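Local coordinates for protein aminodeoxyfutalosine deaminase (Deinococcus radiodurans, PDB 2IMR) that catalyses the zinc-dependent deamination of aminodeoxyfutalosine to futalosine in menaquinone biosynthesis, and acts more weakly on adenosine and several related nucleosides, at residues 107-112 and 120-125; 303-308 and 327-332. One frame throughout, in Å; residues are numbered along the deposited sequence.

Contact 1: residues 107-112 and 120-125; sequences YEFQAL and EVVIRG
Phe109 sends its ring from helix 106-111 to the flank of helix 119-125, meeting Val121, Val122 and Gly125. The two short segments run almost antiparallel (170°) with axes 11.3 Å apart, too far for backbone packing, and the phenyl ring fills the interval. From CB, which points toward the opposite helix, the first torsion (-86°) sets CG anti to the carbonyl carbon, which carries the ring out toward helix 119-125. Further out, CD1 comes to 4.4 Å from Val122 CG2. CE1 reaches the backbone, 4.0 Å from Val121 O, and lies 4.1 Å from Val121 CG1, the two side chains meeting at a slant. CZ, the tip, ends 3.8 Å from Gly125 CA. A CB built on Gly125 would fall only 2.4 Å from Phe109 CZ; the absence of that atom leaves room for the tip here. Phe115, in the intervening helix 113-116, meets the Phe109 ring with its plane turned about 85°, and Val121 touches Phe115 as well. Val121 O is already engaged inside its helix by Gly125 N at 2.9 Å. Between these two helices, which follow strand 100-101, the contact is therefore dispersive and steric.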
ATOM      1  N   TYR A 107     -19.906   5.489   2.607  1.00 24.97           N
ATOM      2  CA  TYR A 107     -20.330   4.268   1.934  1.00 25.21           C
ATOM      3  C   TYR A 107     -19.358   3.108   2.131  1.00 24.99           C
ATOM      4  O   TYR A 107     -19.778   1.991   2.425  1.00 23.28           O
ATOM      5  CB  TYR A 107     -20.519   4.518   0.433  1.00 29.25           C
ATOM      6  CG  TYR A 107     -21.604   5.522   0.092  1.00 34.37           C
ATOM      7  CD1 TYR A 107     -22.914   5.351   0.550  1.00 36.79           C
ATOM      8  CD2 TYR A 107     -21.322   6.642  -0.691  1.00 36.76           C
ATOM      9  CE1 TYR A 107     -23.916   6.277   0.236  1.00 38.77           C
ATOM     10  CE2 TYR A 107     -22.315   7.574  -1.008  1.00 39.22           C
ATOM     11  CZ  TYR A 107     -23.607   7.385  -0.542  1.00 39.50           C
ATOM     12  OH  TYR A 107     -24.584   8.311  -0.849  1.00 42.66           O
ATOM     13  N   GLU A 108     -18.059   3.351   1.979  1.00 23.88           N
ATOM     14  CA  GLU A 108     -17.125   2.251   2.146  1.00 24.39           C
ATOM     15  C   GLU A 108     -16.980   1.825   3.608  1.00 25.01           C
ATOM     16  O   GLU A 108     -16.582   0.696   3.885  1.00 26.40           O
ATOM     17  CB  GLU A 108     -15.765   2.574   1.492  1.00 24.60           C
ATOM     18  CG  GLU A 108     -15.018   3.772   2.020  1.00 24.27           C
ATOM     19  CD  GLU A 108     -13.898   4.208   1.079  1.00 23.49           C
ATOM     20  OE1 GLU A 108     -13.065   3.357   0.678  1.00 19.95           O
ATOM     21  OE2 GLU A 108     -13.848   5.406   0.741  1.00 21.02           O
ATOM     22  N   PHE A 109     -17.317   2.716   4.540  1.00 23.09           N
ATOM     23  CA  PHE A 109     -17.271   2.390   5.965  1.00 24.30           C
ATOM     24  C   PHE A 109     -18.495   1.529   6.281  1.00 24.55           C
ATOM     25  O   PHE A 109     -18.400   0.516   6.972  1.00 24.70           O
ATOM     26  CB  PHE A 109     -17.325   3.658   6.822  1.00 25.34           C
ATOM     27  CG  PHE A 109     -15.984   4.290   7.062  1.00 25.80           C
ATOM     28  CD1 PHE A 109     -15.184   3.875   8.124  1.00 25.87           C
ATOM     29  CD2 PHE A 109     -15.512   5.288   6.217  1.00 25.21           C
ATOM     30  CE1 PHE A 109     -13.927   4.448   8.340  1.00 24.58           C
ATOM     31  CE2 PHE A 109     -14.260   5.866   6.423  1.00 26.34           C
ATOM     32  CZ  PHE A 109     -13.466   5.442   7.488  1.00 24.90           C
ATOM     33  N   GLN A 110     -19.645   1.946   5.759  1.00 23.59           N
ATOM     34  CA  GLN A 110     -20.895   1.232   5.980  1.00 24.59           C
ATOM     35  C   GLN A 110     -20.868  -0.175   5.393  1.00 23.47           C
ATOM     36  O   GLN A 110     -21.477  -1.093   5.937  1.00 21.49           O
ATOM     37  CB  GLN A 110     -22.068   2.016   5.378  1.00 27.22           C
ATOM     38  CG  GLN A 110     -22.390   3.314   6.114  1.00 33.85           C
ATOM     39  CD  GLN A 110     -23.640   3.997   5.584  1.00 37.69           C
ATOM     40  OE1 GLN A 110     -23.653   4.525   4.466  1.00 41.03           O
ATOM     41  NE2 GLN A 110     -24.703   3.987   6.385  1.00 38.73           N
ATOM     42  N   ALA A 111     -20.155  -0.341   4.285  1.00 21.49           N
ATOM     43  CA  ALA A 111     -20.067  -1.638   3.620  1.00 21.64           C
ATOM     44  C   ALA A 111     -19.228  -2.664   4.380  1.00 22.02           C
ATOM     45  O   ALA A 111     -19.397  -3.866   4.189  1.00 22.55           O
ATOM     46  CB  ALA A 111     -19.502  -1.454   2.222  1.00 22.08           C
ATOM     47  N   LEU A 112     -18.329  -2.193   5.239  1.00 22.26           N
ATOM     48  CA  LEU A 112     -17.451  -3.087   5.991  1.00 21.94           C
ATOM     49  C   LEU A 112     -17.758  -3.120   7.493  1.00 22.67           C
ATOM     50  O   LEU A 112     -17.332  -2.246   8.251  1.00 22.00           O
ATOM     51  CB  LEU A 112     -15.994  -2.676   5.753  1.00 20.88           C
ATOM     52  CG  LEU A 112     -15.603  -2.539   4.274  1.00 22.25           C
ATOM     53  CD1 LEU A 112     -14.111  -2.239   4.151  1.00 23.08           C
ATOM     54  CD2 LEU A 112     -15.942  -3.827   3.531  1.00 21.98           C
ATOM     55  N   GLU A 120     -13.490   4.137  17.286  1.00 27.24           N
ATOM     56  CA  GLU A 120     -12.468   5.151  17.057  1.00 28.57           C
ATOM     57  C   GLU A 120     -12.115   5.297  15.577  1.00 25.41           C
ATOM     58  O   GLU A 120     -11.861   6.401  15.101  1.00 24.43           O
ATOM     59  CB  GLU A 120     -11.208   4.833  17.871  1.00 31.46           C
ATOM     60  CG  GLU A 120     -10.163   5.942  17.836  1.00 38.61           C
ATOM     61  CD  GLU A 120      -9.088   5.790  18.906  1.00 41.54           C
ATOM     62  OE1 GLU A 120      -9.429   5.813  20.110  1.00 45.92           O
ATOM     63  OE2 GLU A 120      -7.898   5.653  18.545  1.00 44.10           O
ATOM     64  N   VAL A 121     -12.103   4.188  14.848  1.00 21.75           N
ATOM     65  CA  VAL A 121     -11.790   4.245  13.425  1.00 20.44           C
ATOM     66  C   VAL A 121     -12.878   4.986  12.654  1.00 21.06           C
ATOM     67  O   VAL A 121     -12.586   5.831  11.811  1.00 19.69           O
ATOM     68  CB  VAL A 121     -11.635   2.837  12.824  1.00 20.54           C
ATOM     69  CG1 VAL A 121     -11.469   2.931  11.301  1.00 19.14           C
ATOM     70  CG2 VAL A 121     -10.427   2.149  13.451  1.00 18.86           C
ATOM     71  N   VAL A 122     -14.136   4.671  12.937  1.00 21.26           N
ATOM     72  CA  VAL A 122     -15.224   5.344  12.241  1.00 23.56           C
ATOM     73  C   VAL A 122     -15.193   6.834  12.575  1.00 23.68           C
ATOM     74  O   VAL A 122     -15.337   7.681  11.694  1.00 23.17           O
ATOM     75  CB  VAL A 122     -16.590   4.755  12.634  1.00 25.22           C
ATOM     76  CG1 VAL A 122     -17.706   5.503  11.915  1.00 24.86           C
ATOM     77  CG2 VAL A 122     -16.635   3.278  12.275  1.00 27.02           C
ATOM     78  N   ILE A 123     -14.985   7.144  13.851  1.00 23.65           N
ATOM     79  CA  ILE A 123     -14.921   8.527  14.309  1.00 24.72           C
ATOM     80  C   ILE A 123     -13.795   9.297  13.618  1.00 23.65           C
ATOM     81  O   ILE A 123     -14.007  10.403  13.120  1.00 22.30           O
ATOM     82  CB  ILE A 123     -14.703   8.592  15.839  1.00 26.37           C
ATOM     83  CG1 ILE A 123     -15.928   8.023  16.558  1.00 28.28           C
ATOM     84  CG2 ILE A 123     -14.441  10.032  16.273  1.00 28.51           C
ATOM     85  CD1 ILE A 123     -15.776   7.934  18.066  1.00 30.48           C
ATOM     86  N   ARG A 124     -12.602   8.707  13.592  1.00 21.84           N
ATOM     87  CA  ARG A 124     -11.443   9.337  12.966  1.00 22.47           C
ATOM     88  C   ARG A 124     -11.616   9.485  11.456  1.00 21.10           C
ATOM     89  O   ARG A 124     -11.075  10.407  10.848  1.00 20.78           O
ATOM     90  CB  ARG A 124     -10.176   8.519  13.245  1.00 24.46           C
ATOM     91  CG  ARG A 124      -9.700   8.524  14.695  1.00 27.81           C
ATOM     92  CD  ARG A 124      -8.499   7.594  14.879  1.00 30.03           C
ATOM     93  NE  ARG A 124      -7.354   7.992  14.060  1.00 32.44           N
ATOM     94  CZ  ARG A 124      -6.428   8.871  14.436  1.00 35.38           C
ATOM     95  NH1 ARG A 124      -6.502   9.450  15.631  1.00 35.29           N
ATOM     96  NH2 ARG A 124      -5.429   9.179  13.616  1.00 33.10           N
ATOM     97  N   GLY A 125     -12.377   8.577  10.853  1.00 18.92           N
ATOM     98  CA  GLY A 125     -12.582   8.625   9.417  1.00 17.56           C
ATOM     99  C   GLY A 125     -13.579   9.645   8.899  1.00 18.62           C
ATOM    100  O   GLY A 125     -13.562   9.979   7.715  1.00 16.43           O
TER

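Contact 2: residues 303-308 and 327-332; sequences HMVNVT and RSNHHL
At the C-terminal ends of two neighbouring parallel strands of the amidohydrolase barrel, 300-303 and 322-324, His303 and Val305 meet Asn329 of helix 326-331. His303 closes its strand, and the chain then turns through the positive phi values of His303 (80°) and Met304 into the loop that leads to helix 309-318. Across the gap, His303 ND1 donates to Asn329 OD1 at 3.3 Å; the N-H...O angle of 124° makes this bond weak, and imidazole and amide planes are inclined by 59°. The other end of the amide is tied to the same residue by an indirect route. Asn329 ND2 donates to a water at 2.6 Å, and that water donates to His303 O at 2.8 Å. Oxygen and nitrogen thus have separate partners, the direct one weak. The Val305 methyl CG2 presses close on the amide, 3.3 Å from Asn329 ND2 and 3.7 Å from Asn329 CG, the two side chains running past each other in opposite directions. With an alanine at Asn329 the amide is gone: the water would probably lose the N-H it accepts from, and His303 ND1 its weak acceptor, leaving the imidazole less restrained on this side. Beside this pair, Ser328 OG sits at 4.5 Å from His303 CE1, but its bonds go to Ser358 OG and to OD2 of the zinc ligand Asp354. The His303 side chain also touches Asp354 and Glu243, the latter probably the proton donor. An active site built from residues at the C-terminal ends of the parallel strands is typical of the TIM-barrel metallo-dependent hydrolases, and His303 is part of it here.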
ATOM      1  N   HIS A 303      -3.368  -5.705   2.103  1.00 13.68           N
ATOM      2  CA  HIS A 303      -3.648  -6.333   3.391  1.00 13.14           C
ATOM      3  C   HIS A 303      -3.255  -7.802   3.357  1.00 13.69           C
ATOM      4  O   HIS A 303      -2.215  -8.168   3.901  1.00 13.70           O
ATOM      5  CB  HIS A 303      -5.120  -6.141   3.782  1.00 13.77           C
ATOM      6  CG  HIS A 303      -5.484  -4.704   4.020  1.00 14.03           C
ATOM      7  ND1 HIS A 303      -4.768  -3.891   4.874  1.00 15.41           N
ATOM      8  CD2 HIS A 303      -6.459  -3.928   3.491  1.00 14.20           C
ATOM      9  CE1 HIS A 303      -5.285  -2.676   4.860  1.00 16.39           C
ATOM     10  NE2 HIS A 303      -6.312  -2.670   4.029  1.00 14.73           N
ATOM     11  N   MET A 304      -4.077  -8.641   2.732  1.00 13.33           N
ATOM     12  CA  MET A 304      -3.743 -10.056   2.594  1.00 14.31           C
ATOM     13  C   MET A 304      -3.308 -10.697   3.902  1.00 14.90           C
ATOM     14  O   MET A 304      -2.307 -11.422   3.952  1.00 14.67           O
ATOM     15  CB  MET A 304      -2.617 -10.199   1.572  1.00 13.60           C
ATOM     16  CG  MET A 304      -3.007  -9.791   0.166  1.00 13.66           C
ATOM     17  SD  MET A 304      -4.116 -11.020  -0.523  1.00 13.92           S
ATOM     18  CE  MET A 304      -2.906 -12.294  -1.012  1.00 14.34           C
ATOM     19  N   VAL A 305      -4.065 -10.445   4.959  1.00 14.01           N
ATOM     20  CA  VAL A 305      -3.735 -10.976   6.270  1.00 15.74           C
ATOM     21  C   VAL A 305      -4.245 -12.391   6.487  1.00 17.76           C
ATOM     22  O   VAL A 305      -3.533 -13.255   6.994  1.00 18.50           O
ATOM     23  CB  VAL A 305      -4.308 -10.060   7.380  1.00 17.81           C
ATOM     24  CG1 VAL A 305      -4.147 -10.710   8.752  1.00 16.81           C
ATOM     25  CG2 VAL A 305      -3.591  -8.717   7.350  1.00 18.07           C
ATOM     26  N   ASN A 306      -5.480 -12.635   6.081  1.00 16.68           N
ATOM     27  CA  ASN A 306      -6.076 -13.938   6.291  1.00 18.04           C
ATOM     28  C   ASN A 306      -6.076 -14.804   5.041  1.00 17.91           C
ATOM     29  O   ASN A 306      -7.088 -14.950   4.361  1.00 17.70           O
ATOM     30  CB  ASN A 306      -7.473 -13.715   6.856  1.00 18.19           C
ATOM     31  CG  ASN A 306      -7.429 -12.943   8.168  1.00 20.53           C
ATOM     32  OD1 ASN A 306      -7.207 -13.523   9.230  1.00 17.37           O
ATOM     33  ND2 ASN A 306      -7.601 -11.623   8.094  1.00 18.92           N
ATOM     34  N   VAL A 307      -4.909 -15.379   4.758  1.00 18.04           N
ATOM     35  CA  VAL A 307      -4.710 -16.225   3.599  1.00 17.94           C
ATOM     36  C   VAL A 307      -4.114 -17.561   4.022  1.00 19.23           C
ATOM     37  O   VAL A 307      -3.629 -17.712   5.143  1.00 18.63           O
ATOM     38  CB  VAL A 307      -3.756 -15.557   2.577  1.00 18.05           C
ATOM     39  CG1 VAL A 307      -4.336 -14.224   2.110  1.00 16.77           C
ATOM     40  CG2 VAL A 307      -2.378 -15.359   3.201  1.00 19.09           C
ATOM     41  N   THR A 308      -4.150 -18.526   3.112  1.00 20.24           N
ATOM     42  CA  THR A 308      -3.624 -19.859   3.390  1.00 20.16           C
ATOM     43  C   THR A 308      -2.324 -20.071   2.633  1.00 20.25           C
ATOM     44  O   THR A 308      -1.936 -19.253   1.808  1.00 19.78           O
ATOM     45  CB  THR A 308      -4.601 -20.942   2.924  1.00 18.43           C
ATOM     46  OG1 THR A 308      -4.717 -20.885   1.496  1.00 21.05           O
ATOM     47  CG2 THR A 308      -5.968 -20.734   3.544  1.00 18.50           C
ATOM     48  N   ARG A 327       0.163  -0.972  11.257  1.00 14.34           N
ATOM     49  CA  ARG A 327      -0.658  -0.354  12.286  1.00 13.58           C
ATOM     50  C   ARG A 327      -2.148  -0.496  12.031  1.00 14.93           C
ATOM     51  O   ARG A 327      -2.908  -0.818  12.944  1.00 12.51           O
ATOM     52  CB  ARG A 327      -0.273   1.116  12.446  1.00 14.00           C
ATOM     53  CG  ARG A 327       1.114   1.274  13.040  1.00 15.49           C
ATOM     54  CD  ARG A 327       1.485   2.736  13.207  1.00 17.78           C
ATOM     55  NE  ARG A 327       1.538   3.428  11.924  1.00 17.73           N
ATOM     56  CZ  ARG A 327       1.869   4.707  11.785  1.00 17.69           C
ATOM     57  NH1 ARG A 327       2.177   5.437  12.855  1.00 13.92           N
ATOM     58  NH2 ARG A 327       1.891   5.257  10.580  1.00 15.97           N
ATOM     59  N   SER A 328      -2.566  -0.267  10.790  1.00 14.72           N
ATOM     60  CA  SER A 328      -3.974  -0.387  10.449  1.00 14.81           C
ATOM     61  C   SER A 328      -4.517  -1.770  10.806  1.00 15.13           C
ATOM     62  O   SER A 328      -5.587  -1.882  11.403  1.00 14.60           O
ATOM     63  CB  SER A 328      -4.188  -0.125   8.954  1.00 14.43           C
ATOM     64  OG  SER A 328      -5.559  -0.253   8.618  1.00 13.71           O
ATOM     65  N   ASN A 329      -3.785  -2.823  10.446  1.00 15.19           N
ATOM     66  CA  ASN A 329      -4.242  -4.181  10.747  1.00 14.70           C
ATOM     67  C   ASN A 329      -4.395  -4.391  12.244  1.00 15.02           C
ATOM     68  O   ASN A 329      -5.321  -5.065  12.697  1.00 14.10           O
ATOM     69  CB  ASN A 329      -3.269  -5.229  10.209  1.00 13.11           C
ATOM     70  CG  ASN A 329      -3.195  -5.245   8.695  1.00 14.17           C
ATOM     71  OD1 ASN A 329      -4.069  -4.715   8.003  1.00 18.35           O
ATOM     72  ND2 ASN A 329      -2.159  -5.872   8.174  1.00 12.31           N
ATOM     73  N   HIS A 330      -3.481  -3.814  13.013  1.00 14.76           N
ATOM     74  CA  HIS A 330      -3.532  -3.953  14.455  1.00 15.83           C
ATOM     75  C   HIS A 330      -4.756  -3.251  15.045  1.00 17.03           C
ATOM     76  O   HIS A 330      -5.510  -3.845  15.818  1.00 16.95           O
ATOM     77  CB  HIS A 330      -2.255  -3.394  15.089  1.00 17.48           C
ATOM     78  CG  HIS A 330      -2.319  -3.308  16.580  1.00 18.73           C
ATOM     79  ND1 HIS A 330      -2.450  -4.421  17.382  1.00 19.15           N
ATOM     80  CD2 HIS A 330      -2.338  -2.239  17.411  1.00 19.53           C
ATOM     81  CE1 HIS A 330      -2.552  -4.040  18.645  1.00 18.28           C
ATOM     82  NE2 HIS A 330      -2.487  -2.720  18.688  1.00 16.97           N
ATOM     83  N   HIS A 331      -4.962  -1.991  14.675  1.00 17.29           N
ATOM     84  CA  HIS A 331      -6.099  -1.241  15.202  1.00 17.95           C
ATOM     85  C   HIS A 331      -7.456  -1.791  14.777  1.00 17.63           C
ATOM     86  O   HIS A 331      -8.443  -1.638  15.496  1.00 18.40           O
ATOM     87  CB  HIS A 331      -5.984   0.235  14.823  1.00 18.26           C
ATOM     88  CG  HIS A 331      -4.825   0.925  15.469  1.00 21.24           C
ATOM     89  ND1 HIS A 331      -4.648   0.948  16.837  1.00 23.79           N
ATOM     90  CD2 HIS A 331      -3.771   1.586  14.941  1.00 20.46           C
ATOM     91  CE1 HIS A 331      -3.532   1.594  17.122  1.00 22.33           C
ATOM     92  NE2 HIS A 331      -2.981   1.992  15.989  1.00 23.64           N
ATOM     93  N   LEU A 332      -7.511  -2.440  13.621  1.00 16.30           N
ATOM     94  CA  LEU A 332      -8.768  -3.005  13.146  1.00 17.52           C
ATOM     95  C   LEU A 332      -8.927  -4.462  13.568  1.00 17.55           C
ATOM     96  O   LEU A 332      -9.879  -5.134  13.164  1.00 18.46           O
ATOM     97  CB  LEU A 332      -8.870  -2.863  11.619  1.00 17.12           C
ATOM     98  CG  LEU A 332      -9.226  -1.436  11.175  1.00 18.72           C
ATOM     99  CD1 LEU A 332      -8.994  -1.256   9.680  1.00 17.95           C
ATOM    100  CD2 LEU A 332     -10.682  -1.154  11.531  1.00 22.66           C
TER
HETATM  101  O   HOH W   1      -1.236  -6.244   5.732  1.00 13.04           O

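Contacts 1 and 2 lie with centres 16 Å apart, and they join directly: Val121 CG2 packs against Leu332 CD2 at 3.8 Å, linking helix 119-125 to the residue just past helix 326-331. Their relation to the metal differs. In contact 2 the His303 side chain is about 4 Å from the zinc ion, and Ser328 is about 3 Å from Asp354, side chain to side chain. In contact 1 the Phe109 side chain stays about 10 Å from the zinc ion and about 8 Å from the side chain of His101. Contact 2 thus puts His303 and Ser328 beside the zinc site, whereas the apolar contact of Phe109 lies farther out, Val121 still about 8 Å from Asp354, side chain to side chain.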